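Local coordinates for protein cellulase (Uncultured bacterium, PDB 6XSO) that probably hydrolyses internal beta-1,4 linkages of cellulose and related plant polysaccharides such as xylan, as a broad-specificity endoglucanase of glycoside hydrolase subfamily GH5_4, at residues V231-A236 and D249-L254; A141-N146 and Y209-V214; L67-K72 and V111-Y116; L35-D40 and Y348-S353; P272-K277 and S326-F331. All blocks are in the same frame, centred on the assembly; numbering follows the deposited sequence.

The five contacts illustrate how a closed eight-stranded (beta/alpha)8 barrel is held together at several levels. Contact 4 joins the loop after the first strand (31-34) to the end of the last strand (345-349), and along the chain the other four are nested inside the loop it closes, in the order 3, 2, 1, 5. Contacts 1 and 2 touch through Val-231, which packs on helix 196-219. Contacts 3 and 4 meet where Leu-67, Met-70 and Met-71 reach Leu-35 and Ser-353, and contacts 4 and 5 where Met-328 meets Tyr-348. Contacts 2 and 5 lie farthest apart, their centres about 38 Å from each other, so the set samples the fold on opposite sides of its centre.

Contact 1 of 5, residues V231-A236 and D249-L254; sequences VNTYAA and DPLSKL
The methyl CG2 of Thr-233 overlaps three neighbours of the short helix 249-252 and the turn after it. Thr-233 CG2 lies 3.6 Å from Pro-250 O, with the methyls Leu-251 CD2 at 4.0 Å and Leu-254 CD2 at 4.1 Å from the same carbon, the first side chain crossing that of the threonine obliquely. The threonine torsion explains this choice of branch: CG2 stands opposite the carbonyl carbon and faces the helix, while OG1 (chi1 55°) sits between the backbone N and C and bonds to the carbonyl of Ala-237. Leu-254 also reaches back along the strand, its CD1 resting 4.1 Å from the carbonyl O of Asn-232. The two segments belong to one beta-alpha-beta unit of the TIM barrel, in which strand 229-232 leads through a loop into helix 249-252 and then to strand 264-270; Leu-254 packs on Val-266 of that next strand. Beyond Thr-233 the ring of Pro-250 meets Tyr-234, with Pro-250 CB 4.1 Å from Tyr-234 CB and 4.0 Å from Tyr-234 O. The tyrosine ring itself turns from the helix, and its OH bonds to the carbonyl of Ser-182. A water bridges the two backbones, accepting from Tyr-234 N at 2.9 Å and donating to Pro-250 O at 2.8 Å, which gives the proline carbonyl a bonded partner beside the threonine methyl.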
# COMPACT_ATOMS: atom_id res chain seq x y z
N VAL A 231 -7.52 3.91 -2.76
CA VAL A 231 -6.90 5.20 -3.05
C VAL A 231 -6.20 5.68 -1.78
O VAL A 231 -6.71 5.50 -0.67
CB VAL A 231 -7.90 6.26 -3.58
CG1 VAL A 231 -8.43 5.83 -4.93
CG2 VAL A 231 -9.02 6.51 -2.60
N ASN A 232 -5.01 6.26 -1.95
CA ASN A 232 -4.18 6.69 -0.83
C ASN A 232 -4.28 8.20 -0.60
O ASN A 232 -4.51 9.00 -1.52
CB ASN A 232 -2.71 6.29 -1.04
CG ASN A 232 -2.49 4.79 -1.01
OD1 ASN A 232 -3.41 4.01 -1.22
ND2 ASN A 232 -1.26 4.39 -0.75
N THR A 233 -4.12 8.59 0.65
CA THR A 233 -4.05 10.01 0.95
C THR A 233 -2.72 10.59 0.46
O THR A 233 -1.76 9.85 0.18
CB THR A 233 -4.12 10.20 2.46
OG1 THR A 233 -3.07 9.43 3.05
CG2 THR A 233 -5.46 9.77 3.02
N TYR A 234 -2.65 11.92 0.39
CA TYR A 234 -1.40 12.65 0.23
C TYR A 234 -0.33 12.03 1.12
O TYR A 234 -0.51 11.93 2.33
CB TYR A 234 -1.59 14.16 0.60
CG TYR A 234 -0.26 14.88 0.46
CD1 TYR A 234 0.63 14.94 1.50
CD2 TYR A 234 0.12 15.45 -0.76
CE1 TYR A 234 1.89 15.52 1.33
CE2 TYR A 234 1.35 16.03 -0.92
CZ TYR A 234 2.23 16.05 0.13
OH TYR A 234 3.47 16.62 -0.06
N ALA A 235 0.80 11.62 0.53
CA ALA A 235 1.96 11.05 1.22
C ALA A 235 1.65 9.76 1.98
O ALA A 235 2.50 9.27 2.74
CB ALA A 235 2.65 12.05 2.15
N ALA A 236 0.46 9.17 1.77
CA ALA A 236 -0.06 8.15 2.67
C ALA A 236 -0.06 8.62 4.13
O ALA A 236 0.00 7.84 5.08
CB ALA A 236 0.66 6.81 2.47
N ASP A 249 -5.34 17.72 7.05
CA ASP A 249 -5.69 18.05 5.67
C ASP A 249 -5.56 16.87 4.71
O ASP A 249 -6.42 16.74 3.83
CB ASP A 249 -4.88 19.26 5.17
CG ASP A 249 -5.20 20.57 5.92
OD1 ASP A 249 -5.97 20.57 6.90
OD2 ASP A 249 -4.68 21.61 5.49
N PRO A 250 -4.55 15.99 4.79
CA PRO A 250 -4.54 14.81 3.90
C PRO A 250 -5.78 13.95 4.03
O PRO A 250 -6.19 13.28 3.06
CB PRO A 250 -3.26 14.06 4.32
CG PRO A 250 -2.36 15.18 4.78
CD PRO A 250 -3.30 16.10 5.56
N LEU A 251 -6.42 13.95 5.20
CA LEU A 251 -7.64 13.18 5.37
C LEU A 251 -8.87 13.97 4.91
O LEU A 251 -9.71 13.44 4.17
CB LEU A 251 -7.84 12.79 6.84
CG LEU A 251 -6.70 12.11 7.60
CD1 LEU A 251 -7.21 11.59 8.95
CD2 LEU A 251 -6.06 10.96 6.84
N SER A 252 -8.98 15.23 5.32
CA SER A 252 -10.19 15.98 5.06
C SER A 252 -10.27 16.48 3.64
O SER A 252 -11.37 16.80 3.18
CB SER A 252 -10.29 17.18 6.00
OG SER A 252 -9.31 18.15 5.68
N LYS A 253 -9.14 16.58 2.94
CA LYS A 253 -9.11 17.10 1.58
C LYS A 253 -9.09 16.01 0.53
O LYS A 253 -8.99 16.31 -0.67
CB LYS A 253 -7.89 18.03 1.41
CG LYS A 253 -7.82 19.20 2.36
CD LYS A 253 -8.84 20.24 2.08
CE LYS A 253 -8.64 21.41 3.03
NZ LYS A 253 -9.80 22.33 2.98
N LEU A 254 -9.20 14.75 0.93
CA LEU A 254 -9.33 13.65 -0.02
C LEU A 254 -10.77 13.56 -0.48
O LEU A 254 -11.70 13.61 0.34
CB LEU A 254 -8.92 12.33 0.66
CG LEU A 254 -8.96 11.10 -0.23
CD1 LEU A 254 -8.00 11.22 -1.41
CD2 LEU A 254 -8.65 9.83 0.52
O HOH W 1 -5.07 13.48 0.54

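Contact 2 of 5, residues A141-N146 and Y209-V214; sequences ANYNQN and YARSFV
Tyr-209 begins the contact by offering one ring face to Tyr-143 of helix 140-161, whose edge carbon CD1 stands 3.5 Å above the centre of that ring. The pair is edge-to-face, with centroids 4.8 Å apart and planes at 75°. At the far end of Tyr-209, OH donates to Asn-142 OD1 at 2.7 Å, tilted 21° from the carbonyl plane, and it also lies against Asn-146 CB. A leucine in place of Tyr-209 would probably deprive Tyr-143 of the aromatic face beneath its edge, and Asn-142 OD1 of the hydroxyl donor. Two residues on, Arg-211 curls back at chi3 toward Tyr-143; its NH2 donates to a water that also bonds to Tyr-143 OH. Ser-212 then brings OG to within 2.8 Å of Tyr-143 OH, near the plane of the phenol ring, while the same OG is hydrogen-bonded to Glu-151. These helices of the barrel's outer layer run roughly parallel, their local axes 24° apart and 11.4 Å at closest approach. Tyr-209 is thus held at its hydroxyl by Asn-142 OD1, while Tyr-143 OH lies among Ser-212 OG and a water, and the interface combines aromatic packing with polar bonding.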
# COMPACT_ATOMS: atom_id res chain seq x y z
N ALA A 141 -0.11 20.68 -12.02
CA ALA A 141 0.53 20.71 -13.33
C ALA A 141 1.10 19.34 -13.70
O ALA A 141 1.01 18.90 -14.84
CB ALA A 141 1.59 21.81 -13.39
N ASN A 142 1.70 18.65 -12.73
CA ASN A 142 2.17 17.30 -12.98
C ASN A 142 1.01 16.38 -13.33
O ASN A 142 1.10 15.58 -14.28
CB ASN A 142 2.88 16.80 -11.71
CG ASN A 142 3.39 15.36 -11.82
OD1 ASN A 142 2.61 14.42 -11.70
ND2 ASN A 142 4.69 15.20 -12.03
N TYR A 143 -0.09 16.47 -12.58
CA TYR A 143 -1.27 15.68 -12.91
C TYR A 143 -1.75 15.96 -14.34
O TYR A 143 -2.00 15.03 -15.11
CB TYR A 143 -2.41 15.91 -11.91
CG TYR A 143 -3.68 15.21 -12.37
CD1 TYR A 143 -3.76 13.82 -12.42
CD2 TYR A 143 -4.79 15.94 -12.76
CE1 TYR A 143 -4.90 13.18 -12.87
CE2 TYR A 143 -5.93 15.31 -13.20
CZ TYR A 143 -5.99 13.94 -13.25
OH TYR A 143 -7.16 13.35 -13.73
N ASN A 144 -1.91 17.23 -14.70
CA ASN A 144 -2.41 17.51 -16.04
C ASN A 144 -1.48 16.95 -17.10
O ASN A 144 -1.93 16.45 -18.14
CB ASN A 144 -2.60 19.02 -16.24
CG ASN A 144 -3.76 19.58 -15.43
OD1 ASN A 144 -4.68 18.85 -15.04
ND2 ASN A 144 -3.73 20.88 -15.18
N GLN A 145 -0.18 17.02 -16.85
CA GLN A 145 0.79 16.55 -17.83
C GLN A 145 0.78 15.03 -17.96
O GLN A 145 0.89 14.50 -19.07
CB GLN A 145 2.19 17.00 -17.41
CG GLN A 145 3.31 16.44 -18.26
CD GLN A 145 4.69 16.74 -17.68
OE1 GLN A 145 5.15 17.88 -17.70
NE2 GLN A 145 5.34 15.71 -17.16
N ASN A 146 0.64 14.32 -16.84
CA ASN A 146 0.86 12.88 -16.79
C ASN A 146 -0.42 12.06 -16.71
O ASN A 146 -0.34 10.82 -16.70
CB ASN A 146 1.74 12.56 -15.58
CG ASN A 146 3.17 13.00 -15.78
OD1 ASN A 146 3.64 13.13 -16.89
ND2 ASN A 146 3.86 13.26 -14.68
N TYR A 209 -5.58 12.16 -9.64
CA TYR A 209 -5.01 10.83 -9.86
C TYR A 209 -5.95 9.74 -9.35
O TYR A 209 -6.11 8.69 -10.00
CB TYR A 209 -3.64 10.73 -9.19
CG TYR A 209 -2.49 11.30 -10.02
CD1 TYR A 209 -2.11 10.68 -11.21
CD2 TYR A 209 -1.79 12.44 -9.62
CE1 TYR A 209 -1.08 11.17 -11.98
CE2 TYR A 209 -0.73 12.92 -10.37
CZ TYR A 209 -0.39 12.29 -11.55
OH TYR A 209 0.65 12.69 -12.35
N ALA A 210 -6.61 9.97 -8.21
CA ALA A 210 -7.56 8.99 -7.69
C ALA A 210 -8.71 8.75 -8.66
O ALA A 210 -9.08 7.59 -8.92
CB ALA A 210 -8.08 9.45 -6.32
N ARG A 211 -9.29 9.83 -9.21
CA ARG A 211 -10.34 9.72 -10.22
C ARG A 211 -9.83 9.00 -11.47
O ARG A 211 -10.52 8.12 -12.02
CB ARG A 211 -10.75 11.12 -10.67
CG ARG A 211 -11.71 11.89 -9.81
CD ARG A 211 -12.37 13.01 -10.65
NE ARG A 211 -11.44 13.87 -11.40
CZ ARG A 211 -10.75 14.89 -10.88
NH1 ARG A 211 -10.85 15.19 -9.59
NH2 ARG A 211 -9.94 15.61 -11.64
N SER A 212 -8.65 9.39 -11.94
CA SER A 212 -8.09 8.79 -13.13
C SER A 212 -7.90 7.29 -12.95
O SER A 212 -8.18 6.52 -13.87
CB SER A 212 -6.76 9.45 -13.47
OG SER A 212 -6.93 10.65 -14.20
N PHE A 213 -7.40 6.88 -11.78
CA PHE A 213 -7.21 5.46 -11.46
C PHE A 213 -8.52 4.71 -11.53
O PHE A 213 -8.63 3.69 -12.22
CB PHE A 213 -6.61 5.38 -10.06
CG PHE A 213 -6.74 4.04 -9.38
CD1 PHE A 213 -6.05 2.93 -9.83
CD2 PHE A 213 -7.50 3.93 -8.23
CE1 PHE A 213 -6.14 1.71 -9.16
CE2 PHE A 213 -7.59 2.74 -7.54
CZ PHE A 213 -6.90 1.62 -8.00
N VAL A 214 -9.53 5.19 -10.81
CA VAL A 214 -10.80 4.48 -10.78
C VAL A 214 -11.39 4.41 -12.18
O VAL A 214 -11.82 3.34 -12.64
CB VAL A 214 -11.77 5.14 -9.78
CG1 VAL A 214 -13.16 4.58 -9.93
CG2 VAL A 214 -11.27 4.91 -8.35
O HOH W 2 -9.63 14.55 -14.09

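Contact 3 of 5, residues L67-K72 and V111-Y116; sequences LFKMMK and VAQDMY
In the barrel's outer layer, helix 66-73 packs against the turn that takes helix 97-111 into strand 116-119, a type I beta turn from Val-111 to Asp-114. Gln-113 leads the approach from this turn. Its chain bends at chi2 (-60°), laying the amide along the helix backbone: CD is 3.5 Å from Lys-69 CA, and NE2 lies equally close to Lys-69 CB. The ammonium of Lys-69 itself turns away to a salt bridge with Glu-73. Met-115 enters beside it, its methyl CE 3.4 Å from the carbonyl O of Phe-68 and 3.8 Å from Phe-68 CB, on a side chain that also packs on Ile-79 of strand 78-81. Lys-72 slides past Met-115 in the opposite direction, with CD 3.8 Å from Met-115 CG. Bends at chi2 and chi4 then bring its NZ round to the carbonyl O of Gln-113, a bond of 3.0 Å whose donor is tilted 30° from the carbonyl plane. The lysine thus serves twice, as apolar cover for the methionine and as donor to the turn. Asp-114 OD2 is 5.7 Å from Lys-72 NZ, too far for a salt bridge, although its opposite charge would probably add a mild attraction to the single hydrogen bond.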
# COMPACT_ATOMS: atom_id res chain seq x y z
N LEU A 67 7.44 -19.01 0.23
CA LEU A 67 7.38 -17.90 1.19
C LEU A 67 5.94 -17.62 1.62
O LEU A 67 5.68 -17.35 2.80
CB LEU A 67 7.98 -16.64 0.56
CG LEU A 67 7.86 -15.35 1.35
CD1 LEU A 67 8.61 -15.40 2.67
CD2 LEU A 67 8.36 -14.17 0.46
N PHE A 68 5.00 -17.64 0.69
CA PHE A 68 3.63 -17.27 1.02
C PHE A 68 2.88 -18.41 1.70
O PHE A 68 1.99 -18.14 2.51
CB PHE A 68 2.93 -16.69 -0.20
CG PHE A 68 3.63 -15.46 -0.74
CD1 PHE A 68 3.76 -14.33 0.05
CD2 PHE A 68 4.21 -15.48 -1.99
CE1 PHE A 68 4.43 -13.21 -0.43
CE2 PHE A 68 4.88 -14.36 -2.47
CZ PHE A 68 4.98 -13.24 -1.69
N LYS A 69 3.21 -19.66 1.38
CA LYS A 69 2.72 -20.78 2.17
C LYS A 69 3.10 -20.60 3.63
O LYS A 69 2.27 -20.77 4.53
CB LYS A 69 3.28 -22.09 1.62
CG LYS A 69 2.86 -23.37 2.38
CD LYS A 69 3.47 -24.62 1.72
CE LYS A 69 3.07 -25.92 2.43
NZ LYS A 69 3.64 -25.93 3.80
N MET A 70 4.34 -20.19 3.88
CA MET A 70 4.81 -19.97 5.24
C MET A 70 4.04 -18.83 5.91
O MET A 70 3.62 -18.94 7.06
CB MET A 70 6.31 -19.67 5.23
CG MET A 70 6.92 -19.55 6.61
SD MET A 70 8.67 -19.13 6.56
CE MET A 70 8.61 -17.40 6.12
N MET A 71 3.88 -17.71 5.20
CA MET A 71 3.13 -16.58 5.76
C MET A 71 1.71 -16.99 6.11
O MET A 71 1.20 -16.68 7.20
CB MET A 71 3.12 -15.43 4.75
CG MET A 71 4.45 -14.73 4.62
SD MET A 71 4.78 -13.69 6.06
CE MET A 71 6.52 -13.34 5.80
N LYS A 72 1.04 -17.70 5.20
CA LYS A 72 -0.32 -18.15 5.46
C LYS A 72 -0.39 -19.04 6.70
O LYS A 72 -1.29 -18.89 7.53
CB LYS A 72 -0.84 -18.90 4.23
CG LYS A 72 -2.19 -19.56 4.43
CD LYS A 72 -3.34 -18.59 4.40
CE LYS A 72 -4.67 -19.33 4.53
NZ LYS A 72 -4.75 -20.56 3.67
N VAL A 111 -2.19 -15.57 -4.16
CA VAL A 111 -3.57 -16.03 -4.18
C VAL A 111 -3.65 -17.55 -4.16
O VAL A 111 -4.70 -18.11 -3.81
CB VAL A 111 -4.37 -15.38 -5.32
CG1 VAL A 111 -4.38 -13.85 -5.18
CG2 VAL A 111 -3.85 -15.80 -6.66
N ALA A 112 -2.56 -18.25 -4.49
CA ALA A 112 -2.53 -19.70 -4.35
C ALA A 112 -2.75 -20.14 -2.92
O ALA A 112 -3.18 -21.27 -2.70
CB ALA A 112 -1.18 -20.24 -4.82
N GLN A 113 -2.46 -19.26 -1.96
CA GLN A 113 -2.64 -19.54 -0.54
C GLN A 113 -3.98 -19.03 -0.03
O GLN A 113 -4.20 -19.01 1.18
CB GLN A 113 -1.51 -18.93 0.28
CG GLN A 113 -0.14 -19.43 -0.17
CD GLN A 113 0.01 -20.96 -0.03
OE1 GLN A 113 -0.62 -21.60 0.82
NE2 GLN A 113 0.85 -21.54 -0.86
N ASP A 114 -4.85 -18.60 -0.93
CA ASP A 114 -6.13 -18.01 -0.57
C ASP A 114 -5.96 -16.77 0.31
O ASP A 114 -6.82 -16.45 1.14
CB ASP A 114 -7.09 -19.02 0.05
CG ASP A 114 -8.54 -18.63 -0.17
OD1 ASP A 114 -8.88 -18.25 -1.32
OD2 ASP A 114 -9.31 -18.69 0.80
N MET A 115 -4.85 -16.07 0.13
CA MET A 115 -4.67 -14.77 0.74
C MET A 115 -5.08 -13.68 -0.25
O MET A 115 -5.03 -13.86 -1.47
CB MET A 115 -3.21 -14.55 1.16
CG MET A 115 -2.78 -15.42 2.37
SD MET A 115 -1.13 -15.00 3.04
CE MET A 115 -0.15 -15.65 1.72
N TYR A 116 -5.48 -12.53 0.29
CA TYR A 116 -5.66 -11.34 -0.53
C TYR A 116 -4.31 -10.82 -1.02
O TYR A 116 -3.27 -11.00 -0.38
CB TYR A 116 -6.33 -10.22 0.29
CG TYR A 116 -7.76 -10.50 0.63
CD1 TYR A 116 -8.09 -11.29 1.71
CD2 TYR A 116 -8.78 -9.98 -0.14
CE1 TYR A 116 -9.41 -11.56 2.03
CE2 TYR A 116 -10.08 -10.24 0.15
CZ TYR A 116 -10.40 -11.02 1.25
OH TYR A 116 -11.70 -11.28 1.54

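Contact 4 of 5, residues L35-D40 and Y348-S353; sequences LGNTLD and YWMGLS
This is a van der Waals contact between loops at the C-terminal mouth of the barrel, where the segment after strand 31-34 meets the end of strand 345-349. Gly-36 is central to it. Its CA lies 3.6 Å from Trp-349 CH2 and as close to Met-350 CG, and a side chain here would collide with both residues. Met-350 folds back over its own neighbour, CG lying above one face of the indole, then bends at chi3 (72°) to set CE 3.5 Å from Gly-36 O. Its side chain crosses that of Asn-37 at about a right angle, with Met-350 SD 3.5 Å from Asn-37 CG. The indole reaches the first loop with its six-membered end, and Asn-37 OD1 and Asp-40 OD2 both sit at its edge, the latter 3.8 Å from CH2. The carboxylate plane stands 85° to the indole. Inside the loop the same carboxylate grips two backbone amides: OD2 takes Asn-37 N at 2.9 Å on its syn side, and OD1 takes Thr-38 N at 2.7 Å from above the carboxylate plane. An alanine in place of Asp-40 is likely to leave those two N-H groups without their acceptors and let the loop shift against the indole edge. Arg-358 adds bonds to Gly-36 O and Thr-38 OG1. Joining residues beyond the first and last strands in this way accompanies closure of a (beta/alpha)8 barrel, whose catalytic face, in family 5 enzymes, is formed by the loops at these strand ends.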
# COMPACT_ATOMS: atom_id res chain seq x y z
N LEU A 35 5.63 -7.39 0.86
CA LEU A 35 6.81 -7.91 0.16
C LEU A 35 7.65 -6.73 -0.33
O LEU A 35 7.76 -6.43 -1.52
CB LEU A 35 6.36 -8.78 -1.00
CG LEU A 35 7.49 -9.55 -1.71
CD1 LEU A 35 8.00 -10.73 -0.91
CD2 LEU A 35 7.03 -10.01 -3.10
N GLY A 36 8.22 -6.01 0.65
CA GLY A 36 8.88 -4.75 0.34
C GLY A 36 10.29 -4.91 -0.24
O GLY A 36 10.97 -5.92 -0.09
N ASN A 37 10.72 -3.83 -0.92
CA ASN A 37 12.06 -3.71 -1.49
C ASN A 37 12.32 -4.80 -2.54
O ASN A 37 13.46 -5.24 -2.74
CB ASN A 37 13.15 -3.71 -0.42
CG ASN A 37 13.26 -2.39 0.33
OD1 ASN A 37 12.47 -1.44 0.17
ND2 ASN A 37 14.28 -2.32 1.18
N THR A 38 11.27 -5.21 -3.24
CA THR A 38 11.29 -6.36 -4.15
C THR A 38 10.85 -5.89 -5.52
O THR A 38 11.65 -5.29 -6.26
CB THR A 38 10.48 -7.50 -3.51
OG1 THR A 38 11.01 -7.78 -2.20
CG2 THR A 38 10.62 -8.77 -4.33
N LEU A 39 9.58 -6.07 -5.90
CA LEU A 39 9.17 -5.56 -7.21
C LEU A 39 9.09 -4.03 -7.24
O LEU A 39 9.00 -3.44 -8.32
CB LEU A 39 7.83 -6.16 -7.62
CG LEU A 39 7.75 -7.69 -7.59
CD1 LEU A 39 6.41 -8.21 -8.13
CD2 LEU A 39 8.91 -8.33 -8.35
N ASP A 40 9.13 -3.40 -6.06
CA ASP A 40 9.24 -1.95 -5.94
C ASP A 40 10.67 -1.43 -6.01
O ASP A 40 10.87 -0.21 -6.14
CB ASP A 40 8.59 -1.48 -4.62
CG ASP A 40 8.98 -2.36 -3.39
OD1 ASP A 40 9.05 -3.61 -3.50
OD2 ASP A 40 9.19 -1.78 -2.29
N TYR A 348 2.16 -5.15 7.82
CA TYR A 348 3.47 -4.85 8.40
C TYR A 348 4.52 -4.65 7.30
O TYR A 348 4.51 -5.33 6.27
CB TYR A 348 3.89 -5.99 9.36
CG TYR A 348 5.09 -5.60 10.16
CD1 TYR A 348 6.37 -5.97 9.74
CD2 TYR A 348 4.97 -4.82 11.30
CE1 TYR A 348 7.48 -5.56 10.44
CE2 TYR A 348 6.08 -4.42 12.00
CZ TYR A 348 7.33 -4.78 11.56
OH TYR A 348 8.42 -4.33 12.26
N TRP A 349 5.44 -3.69 7.50
CA TRP A 349 6.45 -3.37 6.49
C TRP A 349 7.70 -4.24 6.66
O TRP A 349 8.49 -4.01 7.58
CB TRP A 349 6.86 -1.89 6.55
CG TRP A 349 7.91 -1.61 5.50
CD1 TRP A 349 9.25 -1.41 5.69
CD2 TRP A 349 7.70 -1.59 4.09
NE1 TRP A 349 9.88 -1.24 4.48
CE2 TRP A 349 8.96 -1.36 3.48
CE3 TRP A 349 6.57 -1.74 3.27
CZ2 TRP A 349 9.11 -1.27 2.10
CZ3 TRP A 349 6.72 -1.64 1.90
CH2 TRP A 349 7.98 -1.40 1.32
N MET A 350 7.91 -5.18 5.75
CA MET A 350 9.15 -5.97 5.66
C MET A 350 9.43 -6.68 6.99
O MET A 350 8.52 -7.13 7.69
CB MET A 350 10.28 -5.11 5.13
CG MET A 350 10.11 -4.70 3.67
SD MET A 350 11.52 -3.82 2.97
CE MET A 350 12.71 -5.15 2.82
N GLY A 351 10.71 -6.82 7.33
CA GLY A 351 11.05 -7.66 8.44
C GLY A 351 10.45 -9.03 8.22
O GLY A 351 10.16 -9.42 7.08
N LEU A 352 10.26 -9.75 9.32
CA LEU A 352 9.62 -11.06 9.41
C LEU A 352 10.39 -12.14 8.68
O LEU A 352 10.91 -13.06 9.32
CB LEU A 352 8.16 -11.04 8.98
CG LEU A 352 7.26 -10.00 9.64
CD1 LEU A 352 5.79 -10.37 9.38
CD2 LEU A 352 7.49 -9.79 11.13
N SER A 353 10.42 -12.09 7.34
CA SER A 353 11.23 -12.98 6.51
C SER A 353 11.90 -12.10 5.47
O SER A 353 11.23 -11.56 4.58
CB SER A 353 10.38 -14.06 5.84
OG SER A 353 11.20 -14.97 5.11

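Contact 5 of 5, residues P272-K277 and S326-F331; sequences PTIAGK and SLMFQF
One face of the Phe-331 ring carries the methyl CG2 of Ile-274, a CH-pi contact with CG2 4.2 Å from the ring centroid and 25° off the normal. The methyl sits toward the rim, Ile-274 CG2 nearest Phe-331 CG at 3.9 Å, while Pro-272 CG approaches the far end of the ring obliquely, 3.8 Å from Phe-331 CZ. In the TIM-barrel fold this joins the loop between strand 264-270 and helix 279-298 to helix 325-341 of a later unit, and Ile-282 of the intervening helix packs on both Ile-274 and Phe-331. Ile-274 splits its branches between two turns of helix. With chi1 at 67°, CG1 lies between the backbone N and the carbonyl carbon, and from there CD1 runs on to the helix backbone, 3.6 Å from Met-328 CA. Its other branch, CG2, is left to cover the phenylalanine. The loop then closes in a type II beta turn from Ile-274 to Lys-277, with Gly-276 adopting a positive phi. Lys-277 stretches its extended chain back over this loop so that NZ bonds to Thr-273 O, and the same ammonium forms a salt bridge with Asp-285. Beside the turn, Leu-327 CD2 nestles against two carbonyls, 3.6 Å from Ile-274 O and 3.7 Å from Lys-277 O.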
# COMPACT_ATOMS: atom_id res chain seq x y z
N PRO A 272 4.50 4.94 13.93
CA PRO A 272 4.49 5.77 15.14
C PRO A 272 5.81 5.69 15.90
O PRO A 272 6.49 4.66 15.90
CB PRO A 272 3.37 5.15 15.98
CG PRO A 272 2.56 4.34 15.05
CD PRO A 272 3.46 3.90 13.93
N THR A 273 6.10 6.75 16.63
CA THR A 273 7.26 6.77 17.51
C THR A 273 6.89 6.13 18.85
O THR A 273 5.91 6.53 19.49
CB THR A 273 7.72 8.20 17.73
OG1 THR A 273 8.09 8.80 16.48
CG2 THR A 273 8.93 8.23 18.63
N ILE A 274 7.65 5.12 19.26
CA ILE A 274 7.48 4.52 20.58
C ILE A 274 8.67 4.78 21.49
O ILE A 274 8.51 4.75 22.72
CB ILE A 274 7.16 3.02 20.51
CG1 ILE A 274 8.34 2.20 19.96
CG2 ILE A 274 5.90 2.79 19.68
CD1 ILE A 274 8.15 0.67 20.13
N ALA A 275 9.85 5.07 20.95
CA ALA A 275 11.00 5.33 21.79
C ALA A 275 10.78 6.58 22.64
O ALA A 275 10.33 7.61 22.15
CB ALA A 275 12.24 5.49 20.92
N GLY A 276 11.11 6.47 23.92
CA GLY A 276 10.94 7.57 24.85
C GLY A 276 9.55 7.71 25.42
O GLY A 276 9.30 8.66 26.17
N LYS A 277 8.64 6.80 25.09
CA LYS A 277 7.27 6.86 25.54
C LYS A 277 6.93 5.67 26.42
O LYS A 277 7.51 4.58 26.30
CB LYS A 277 6.30 6.88 24.36
CG LYS A 277 6.44 8.10 23.47
CD LYS A 277 5.46 8.07 22.34
CE LYS A 277 5.66 9.27 21.42
NZ LYS A 277 4.74 9.23 20.26
N SER A 326 10.32 -5.60 23.89
CA SER A 326 9.07 -5.81 24.61
C SER A 326 8.11 -4.65 24.43
O SER A 326 6.91 -4.86 24.22
CB SER A 326 9.34 -6.04 26.09
OG SER A 326 8.09 -6.15 26.77
N LEU A 327 8.61 -3.41 24.52
CA LEU A 327 7.74 -2.26 24.28
C LEU A 327 7.17 -2.30 22.86
O LEU A 327 5.99 -2.01 22.64
CB LEU A 327 8.50 -0.95 24.50
CG LEU A 327 7.62 0.30 24.51
CD1 LEU A 327 6.75 0.38 25.76
CD2 LEU A 327 8.50 1.54 24.41
N MET A 328 8.00 -2.71 21.89
CA MET A 328 7.51 -2.83 20.53
C MET A 328 6.40 -3.87 20.44
O MET A 328 5.39 -3.66 19.75
CB MET A 328 8.66 -3.20 19.58
CG MET A 328 8.18 -3.31 18.16
SD MET A 328 9.54 -3.69 17.07
CE MET A 328 8.70 -3.62 15.49
N PHE A 329 6.58 -5.01 21.11
CA PHE A 329 5.55 -6.05 21.09
C PHE A 329 4.27 -5.60 21.79
O PHE A 329 3.17 -5.97 21.36
CB PHE A 329 6.10 -7.33 21.73
CG PHE A 329 7.12 -8.09 20.88
CD1 PHE A 329 7.53 -7.64 19.63
CD2 PHE A 329 7.64 -9.28 21.33
CE1 PHE A 329 8.45 -8.38 18.88
CE2 PHE A 329 8.54 -10.01 20.58
CZ PHE A 329 8.95 -9.57 19.37
N GLN A 330 4.38 -4.81 22.86
CA GLN A 330 3.18 -4.27 23.49
C GLN A 330 2.48 -3.28 22.56
O GLN A 330 1.25 -3.21 22.53
CB GLN A 330 3.54 -3.59 24.81
CG GLN A 330 4.22 -4.51 25.80
CD GLN A 330 4.87 -3.76 26.94
OE1 GLN A 330 4.24 -2.92 27.59
NE2 GLN A 330 6.15 -4.05 27.19
N PHE A 331 3.27 -2.52 21.80
CA PHE A 331 2.71 -1.63 20.79
C PHE A 331 1.98 -2.43 19.72
O PHE A 331 0.84 -2.09 19.34
CB PHE A 331 3.84 -0.77 20.18
CG PHE A 331 3.52 -0.21 18.82
CD1 PHE A 331 2.61 0.82 18.69
CD2 PHE A 331 4.12 -0.72 17.68
CE1 PHE A 331 2.30 1.34 17.45
CE2 PHE A 331 3.81 -0.21 16.44
CZ PHE A 331 2.90 0.82 16.33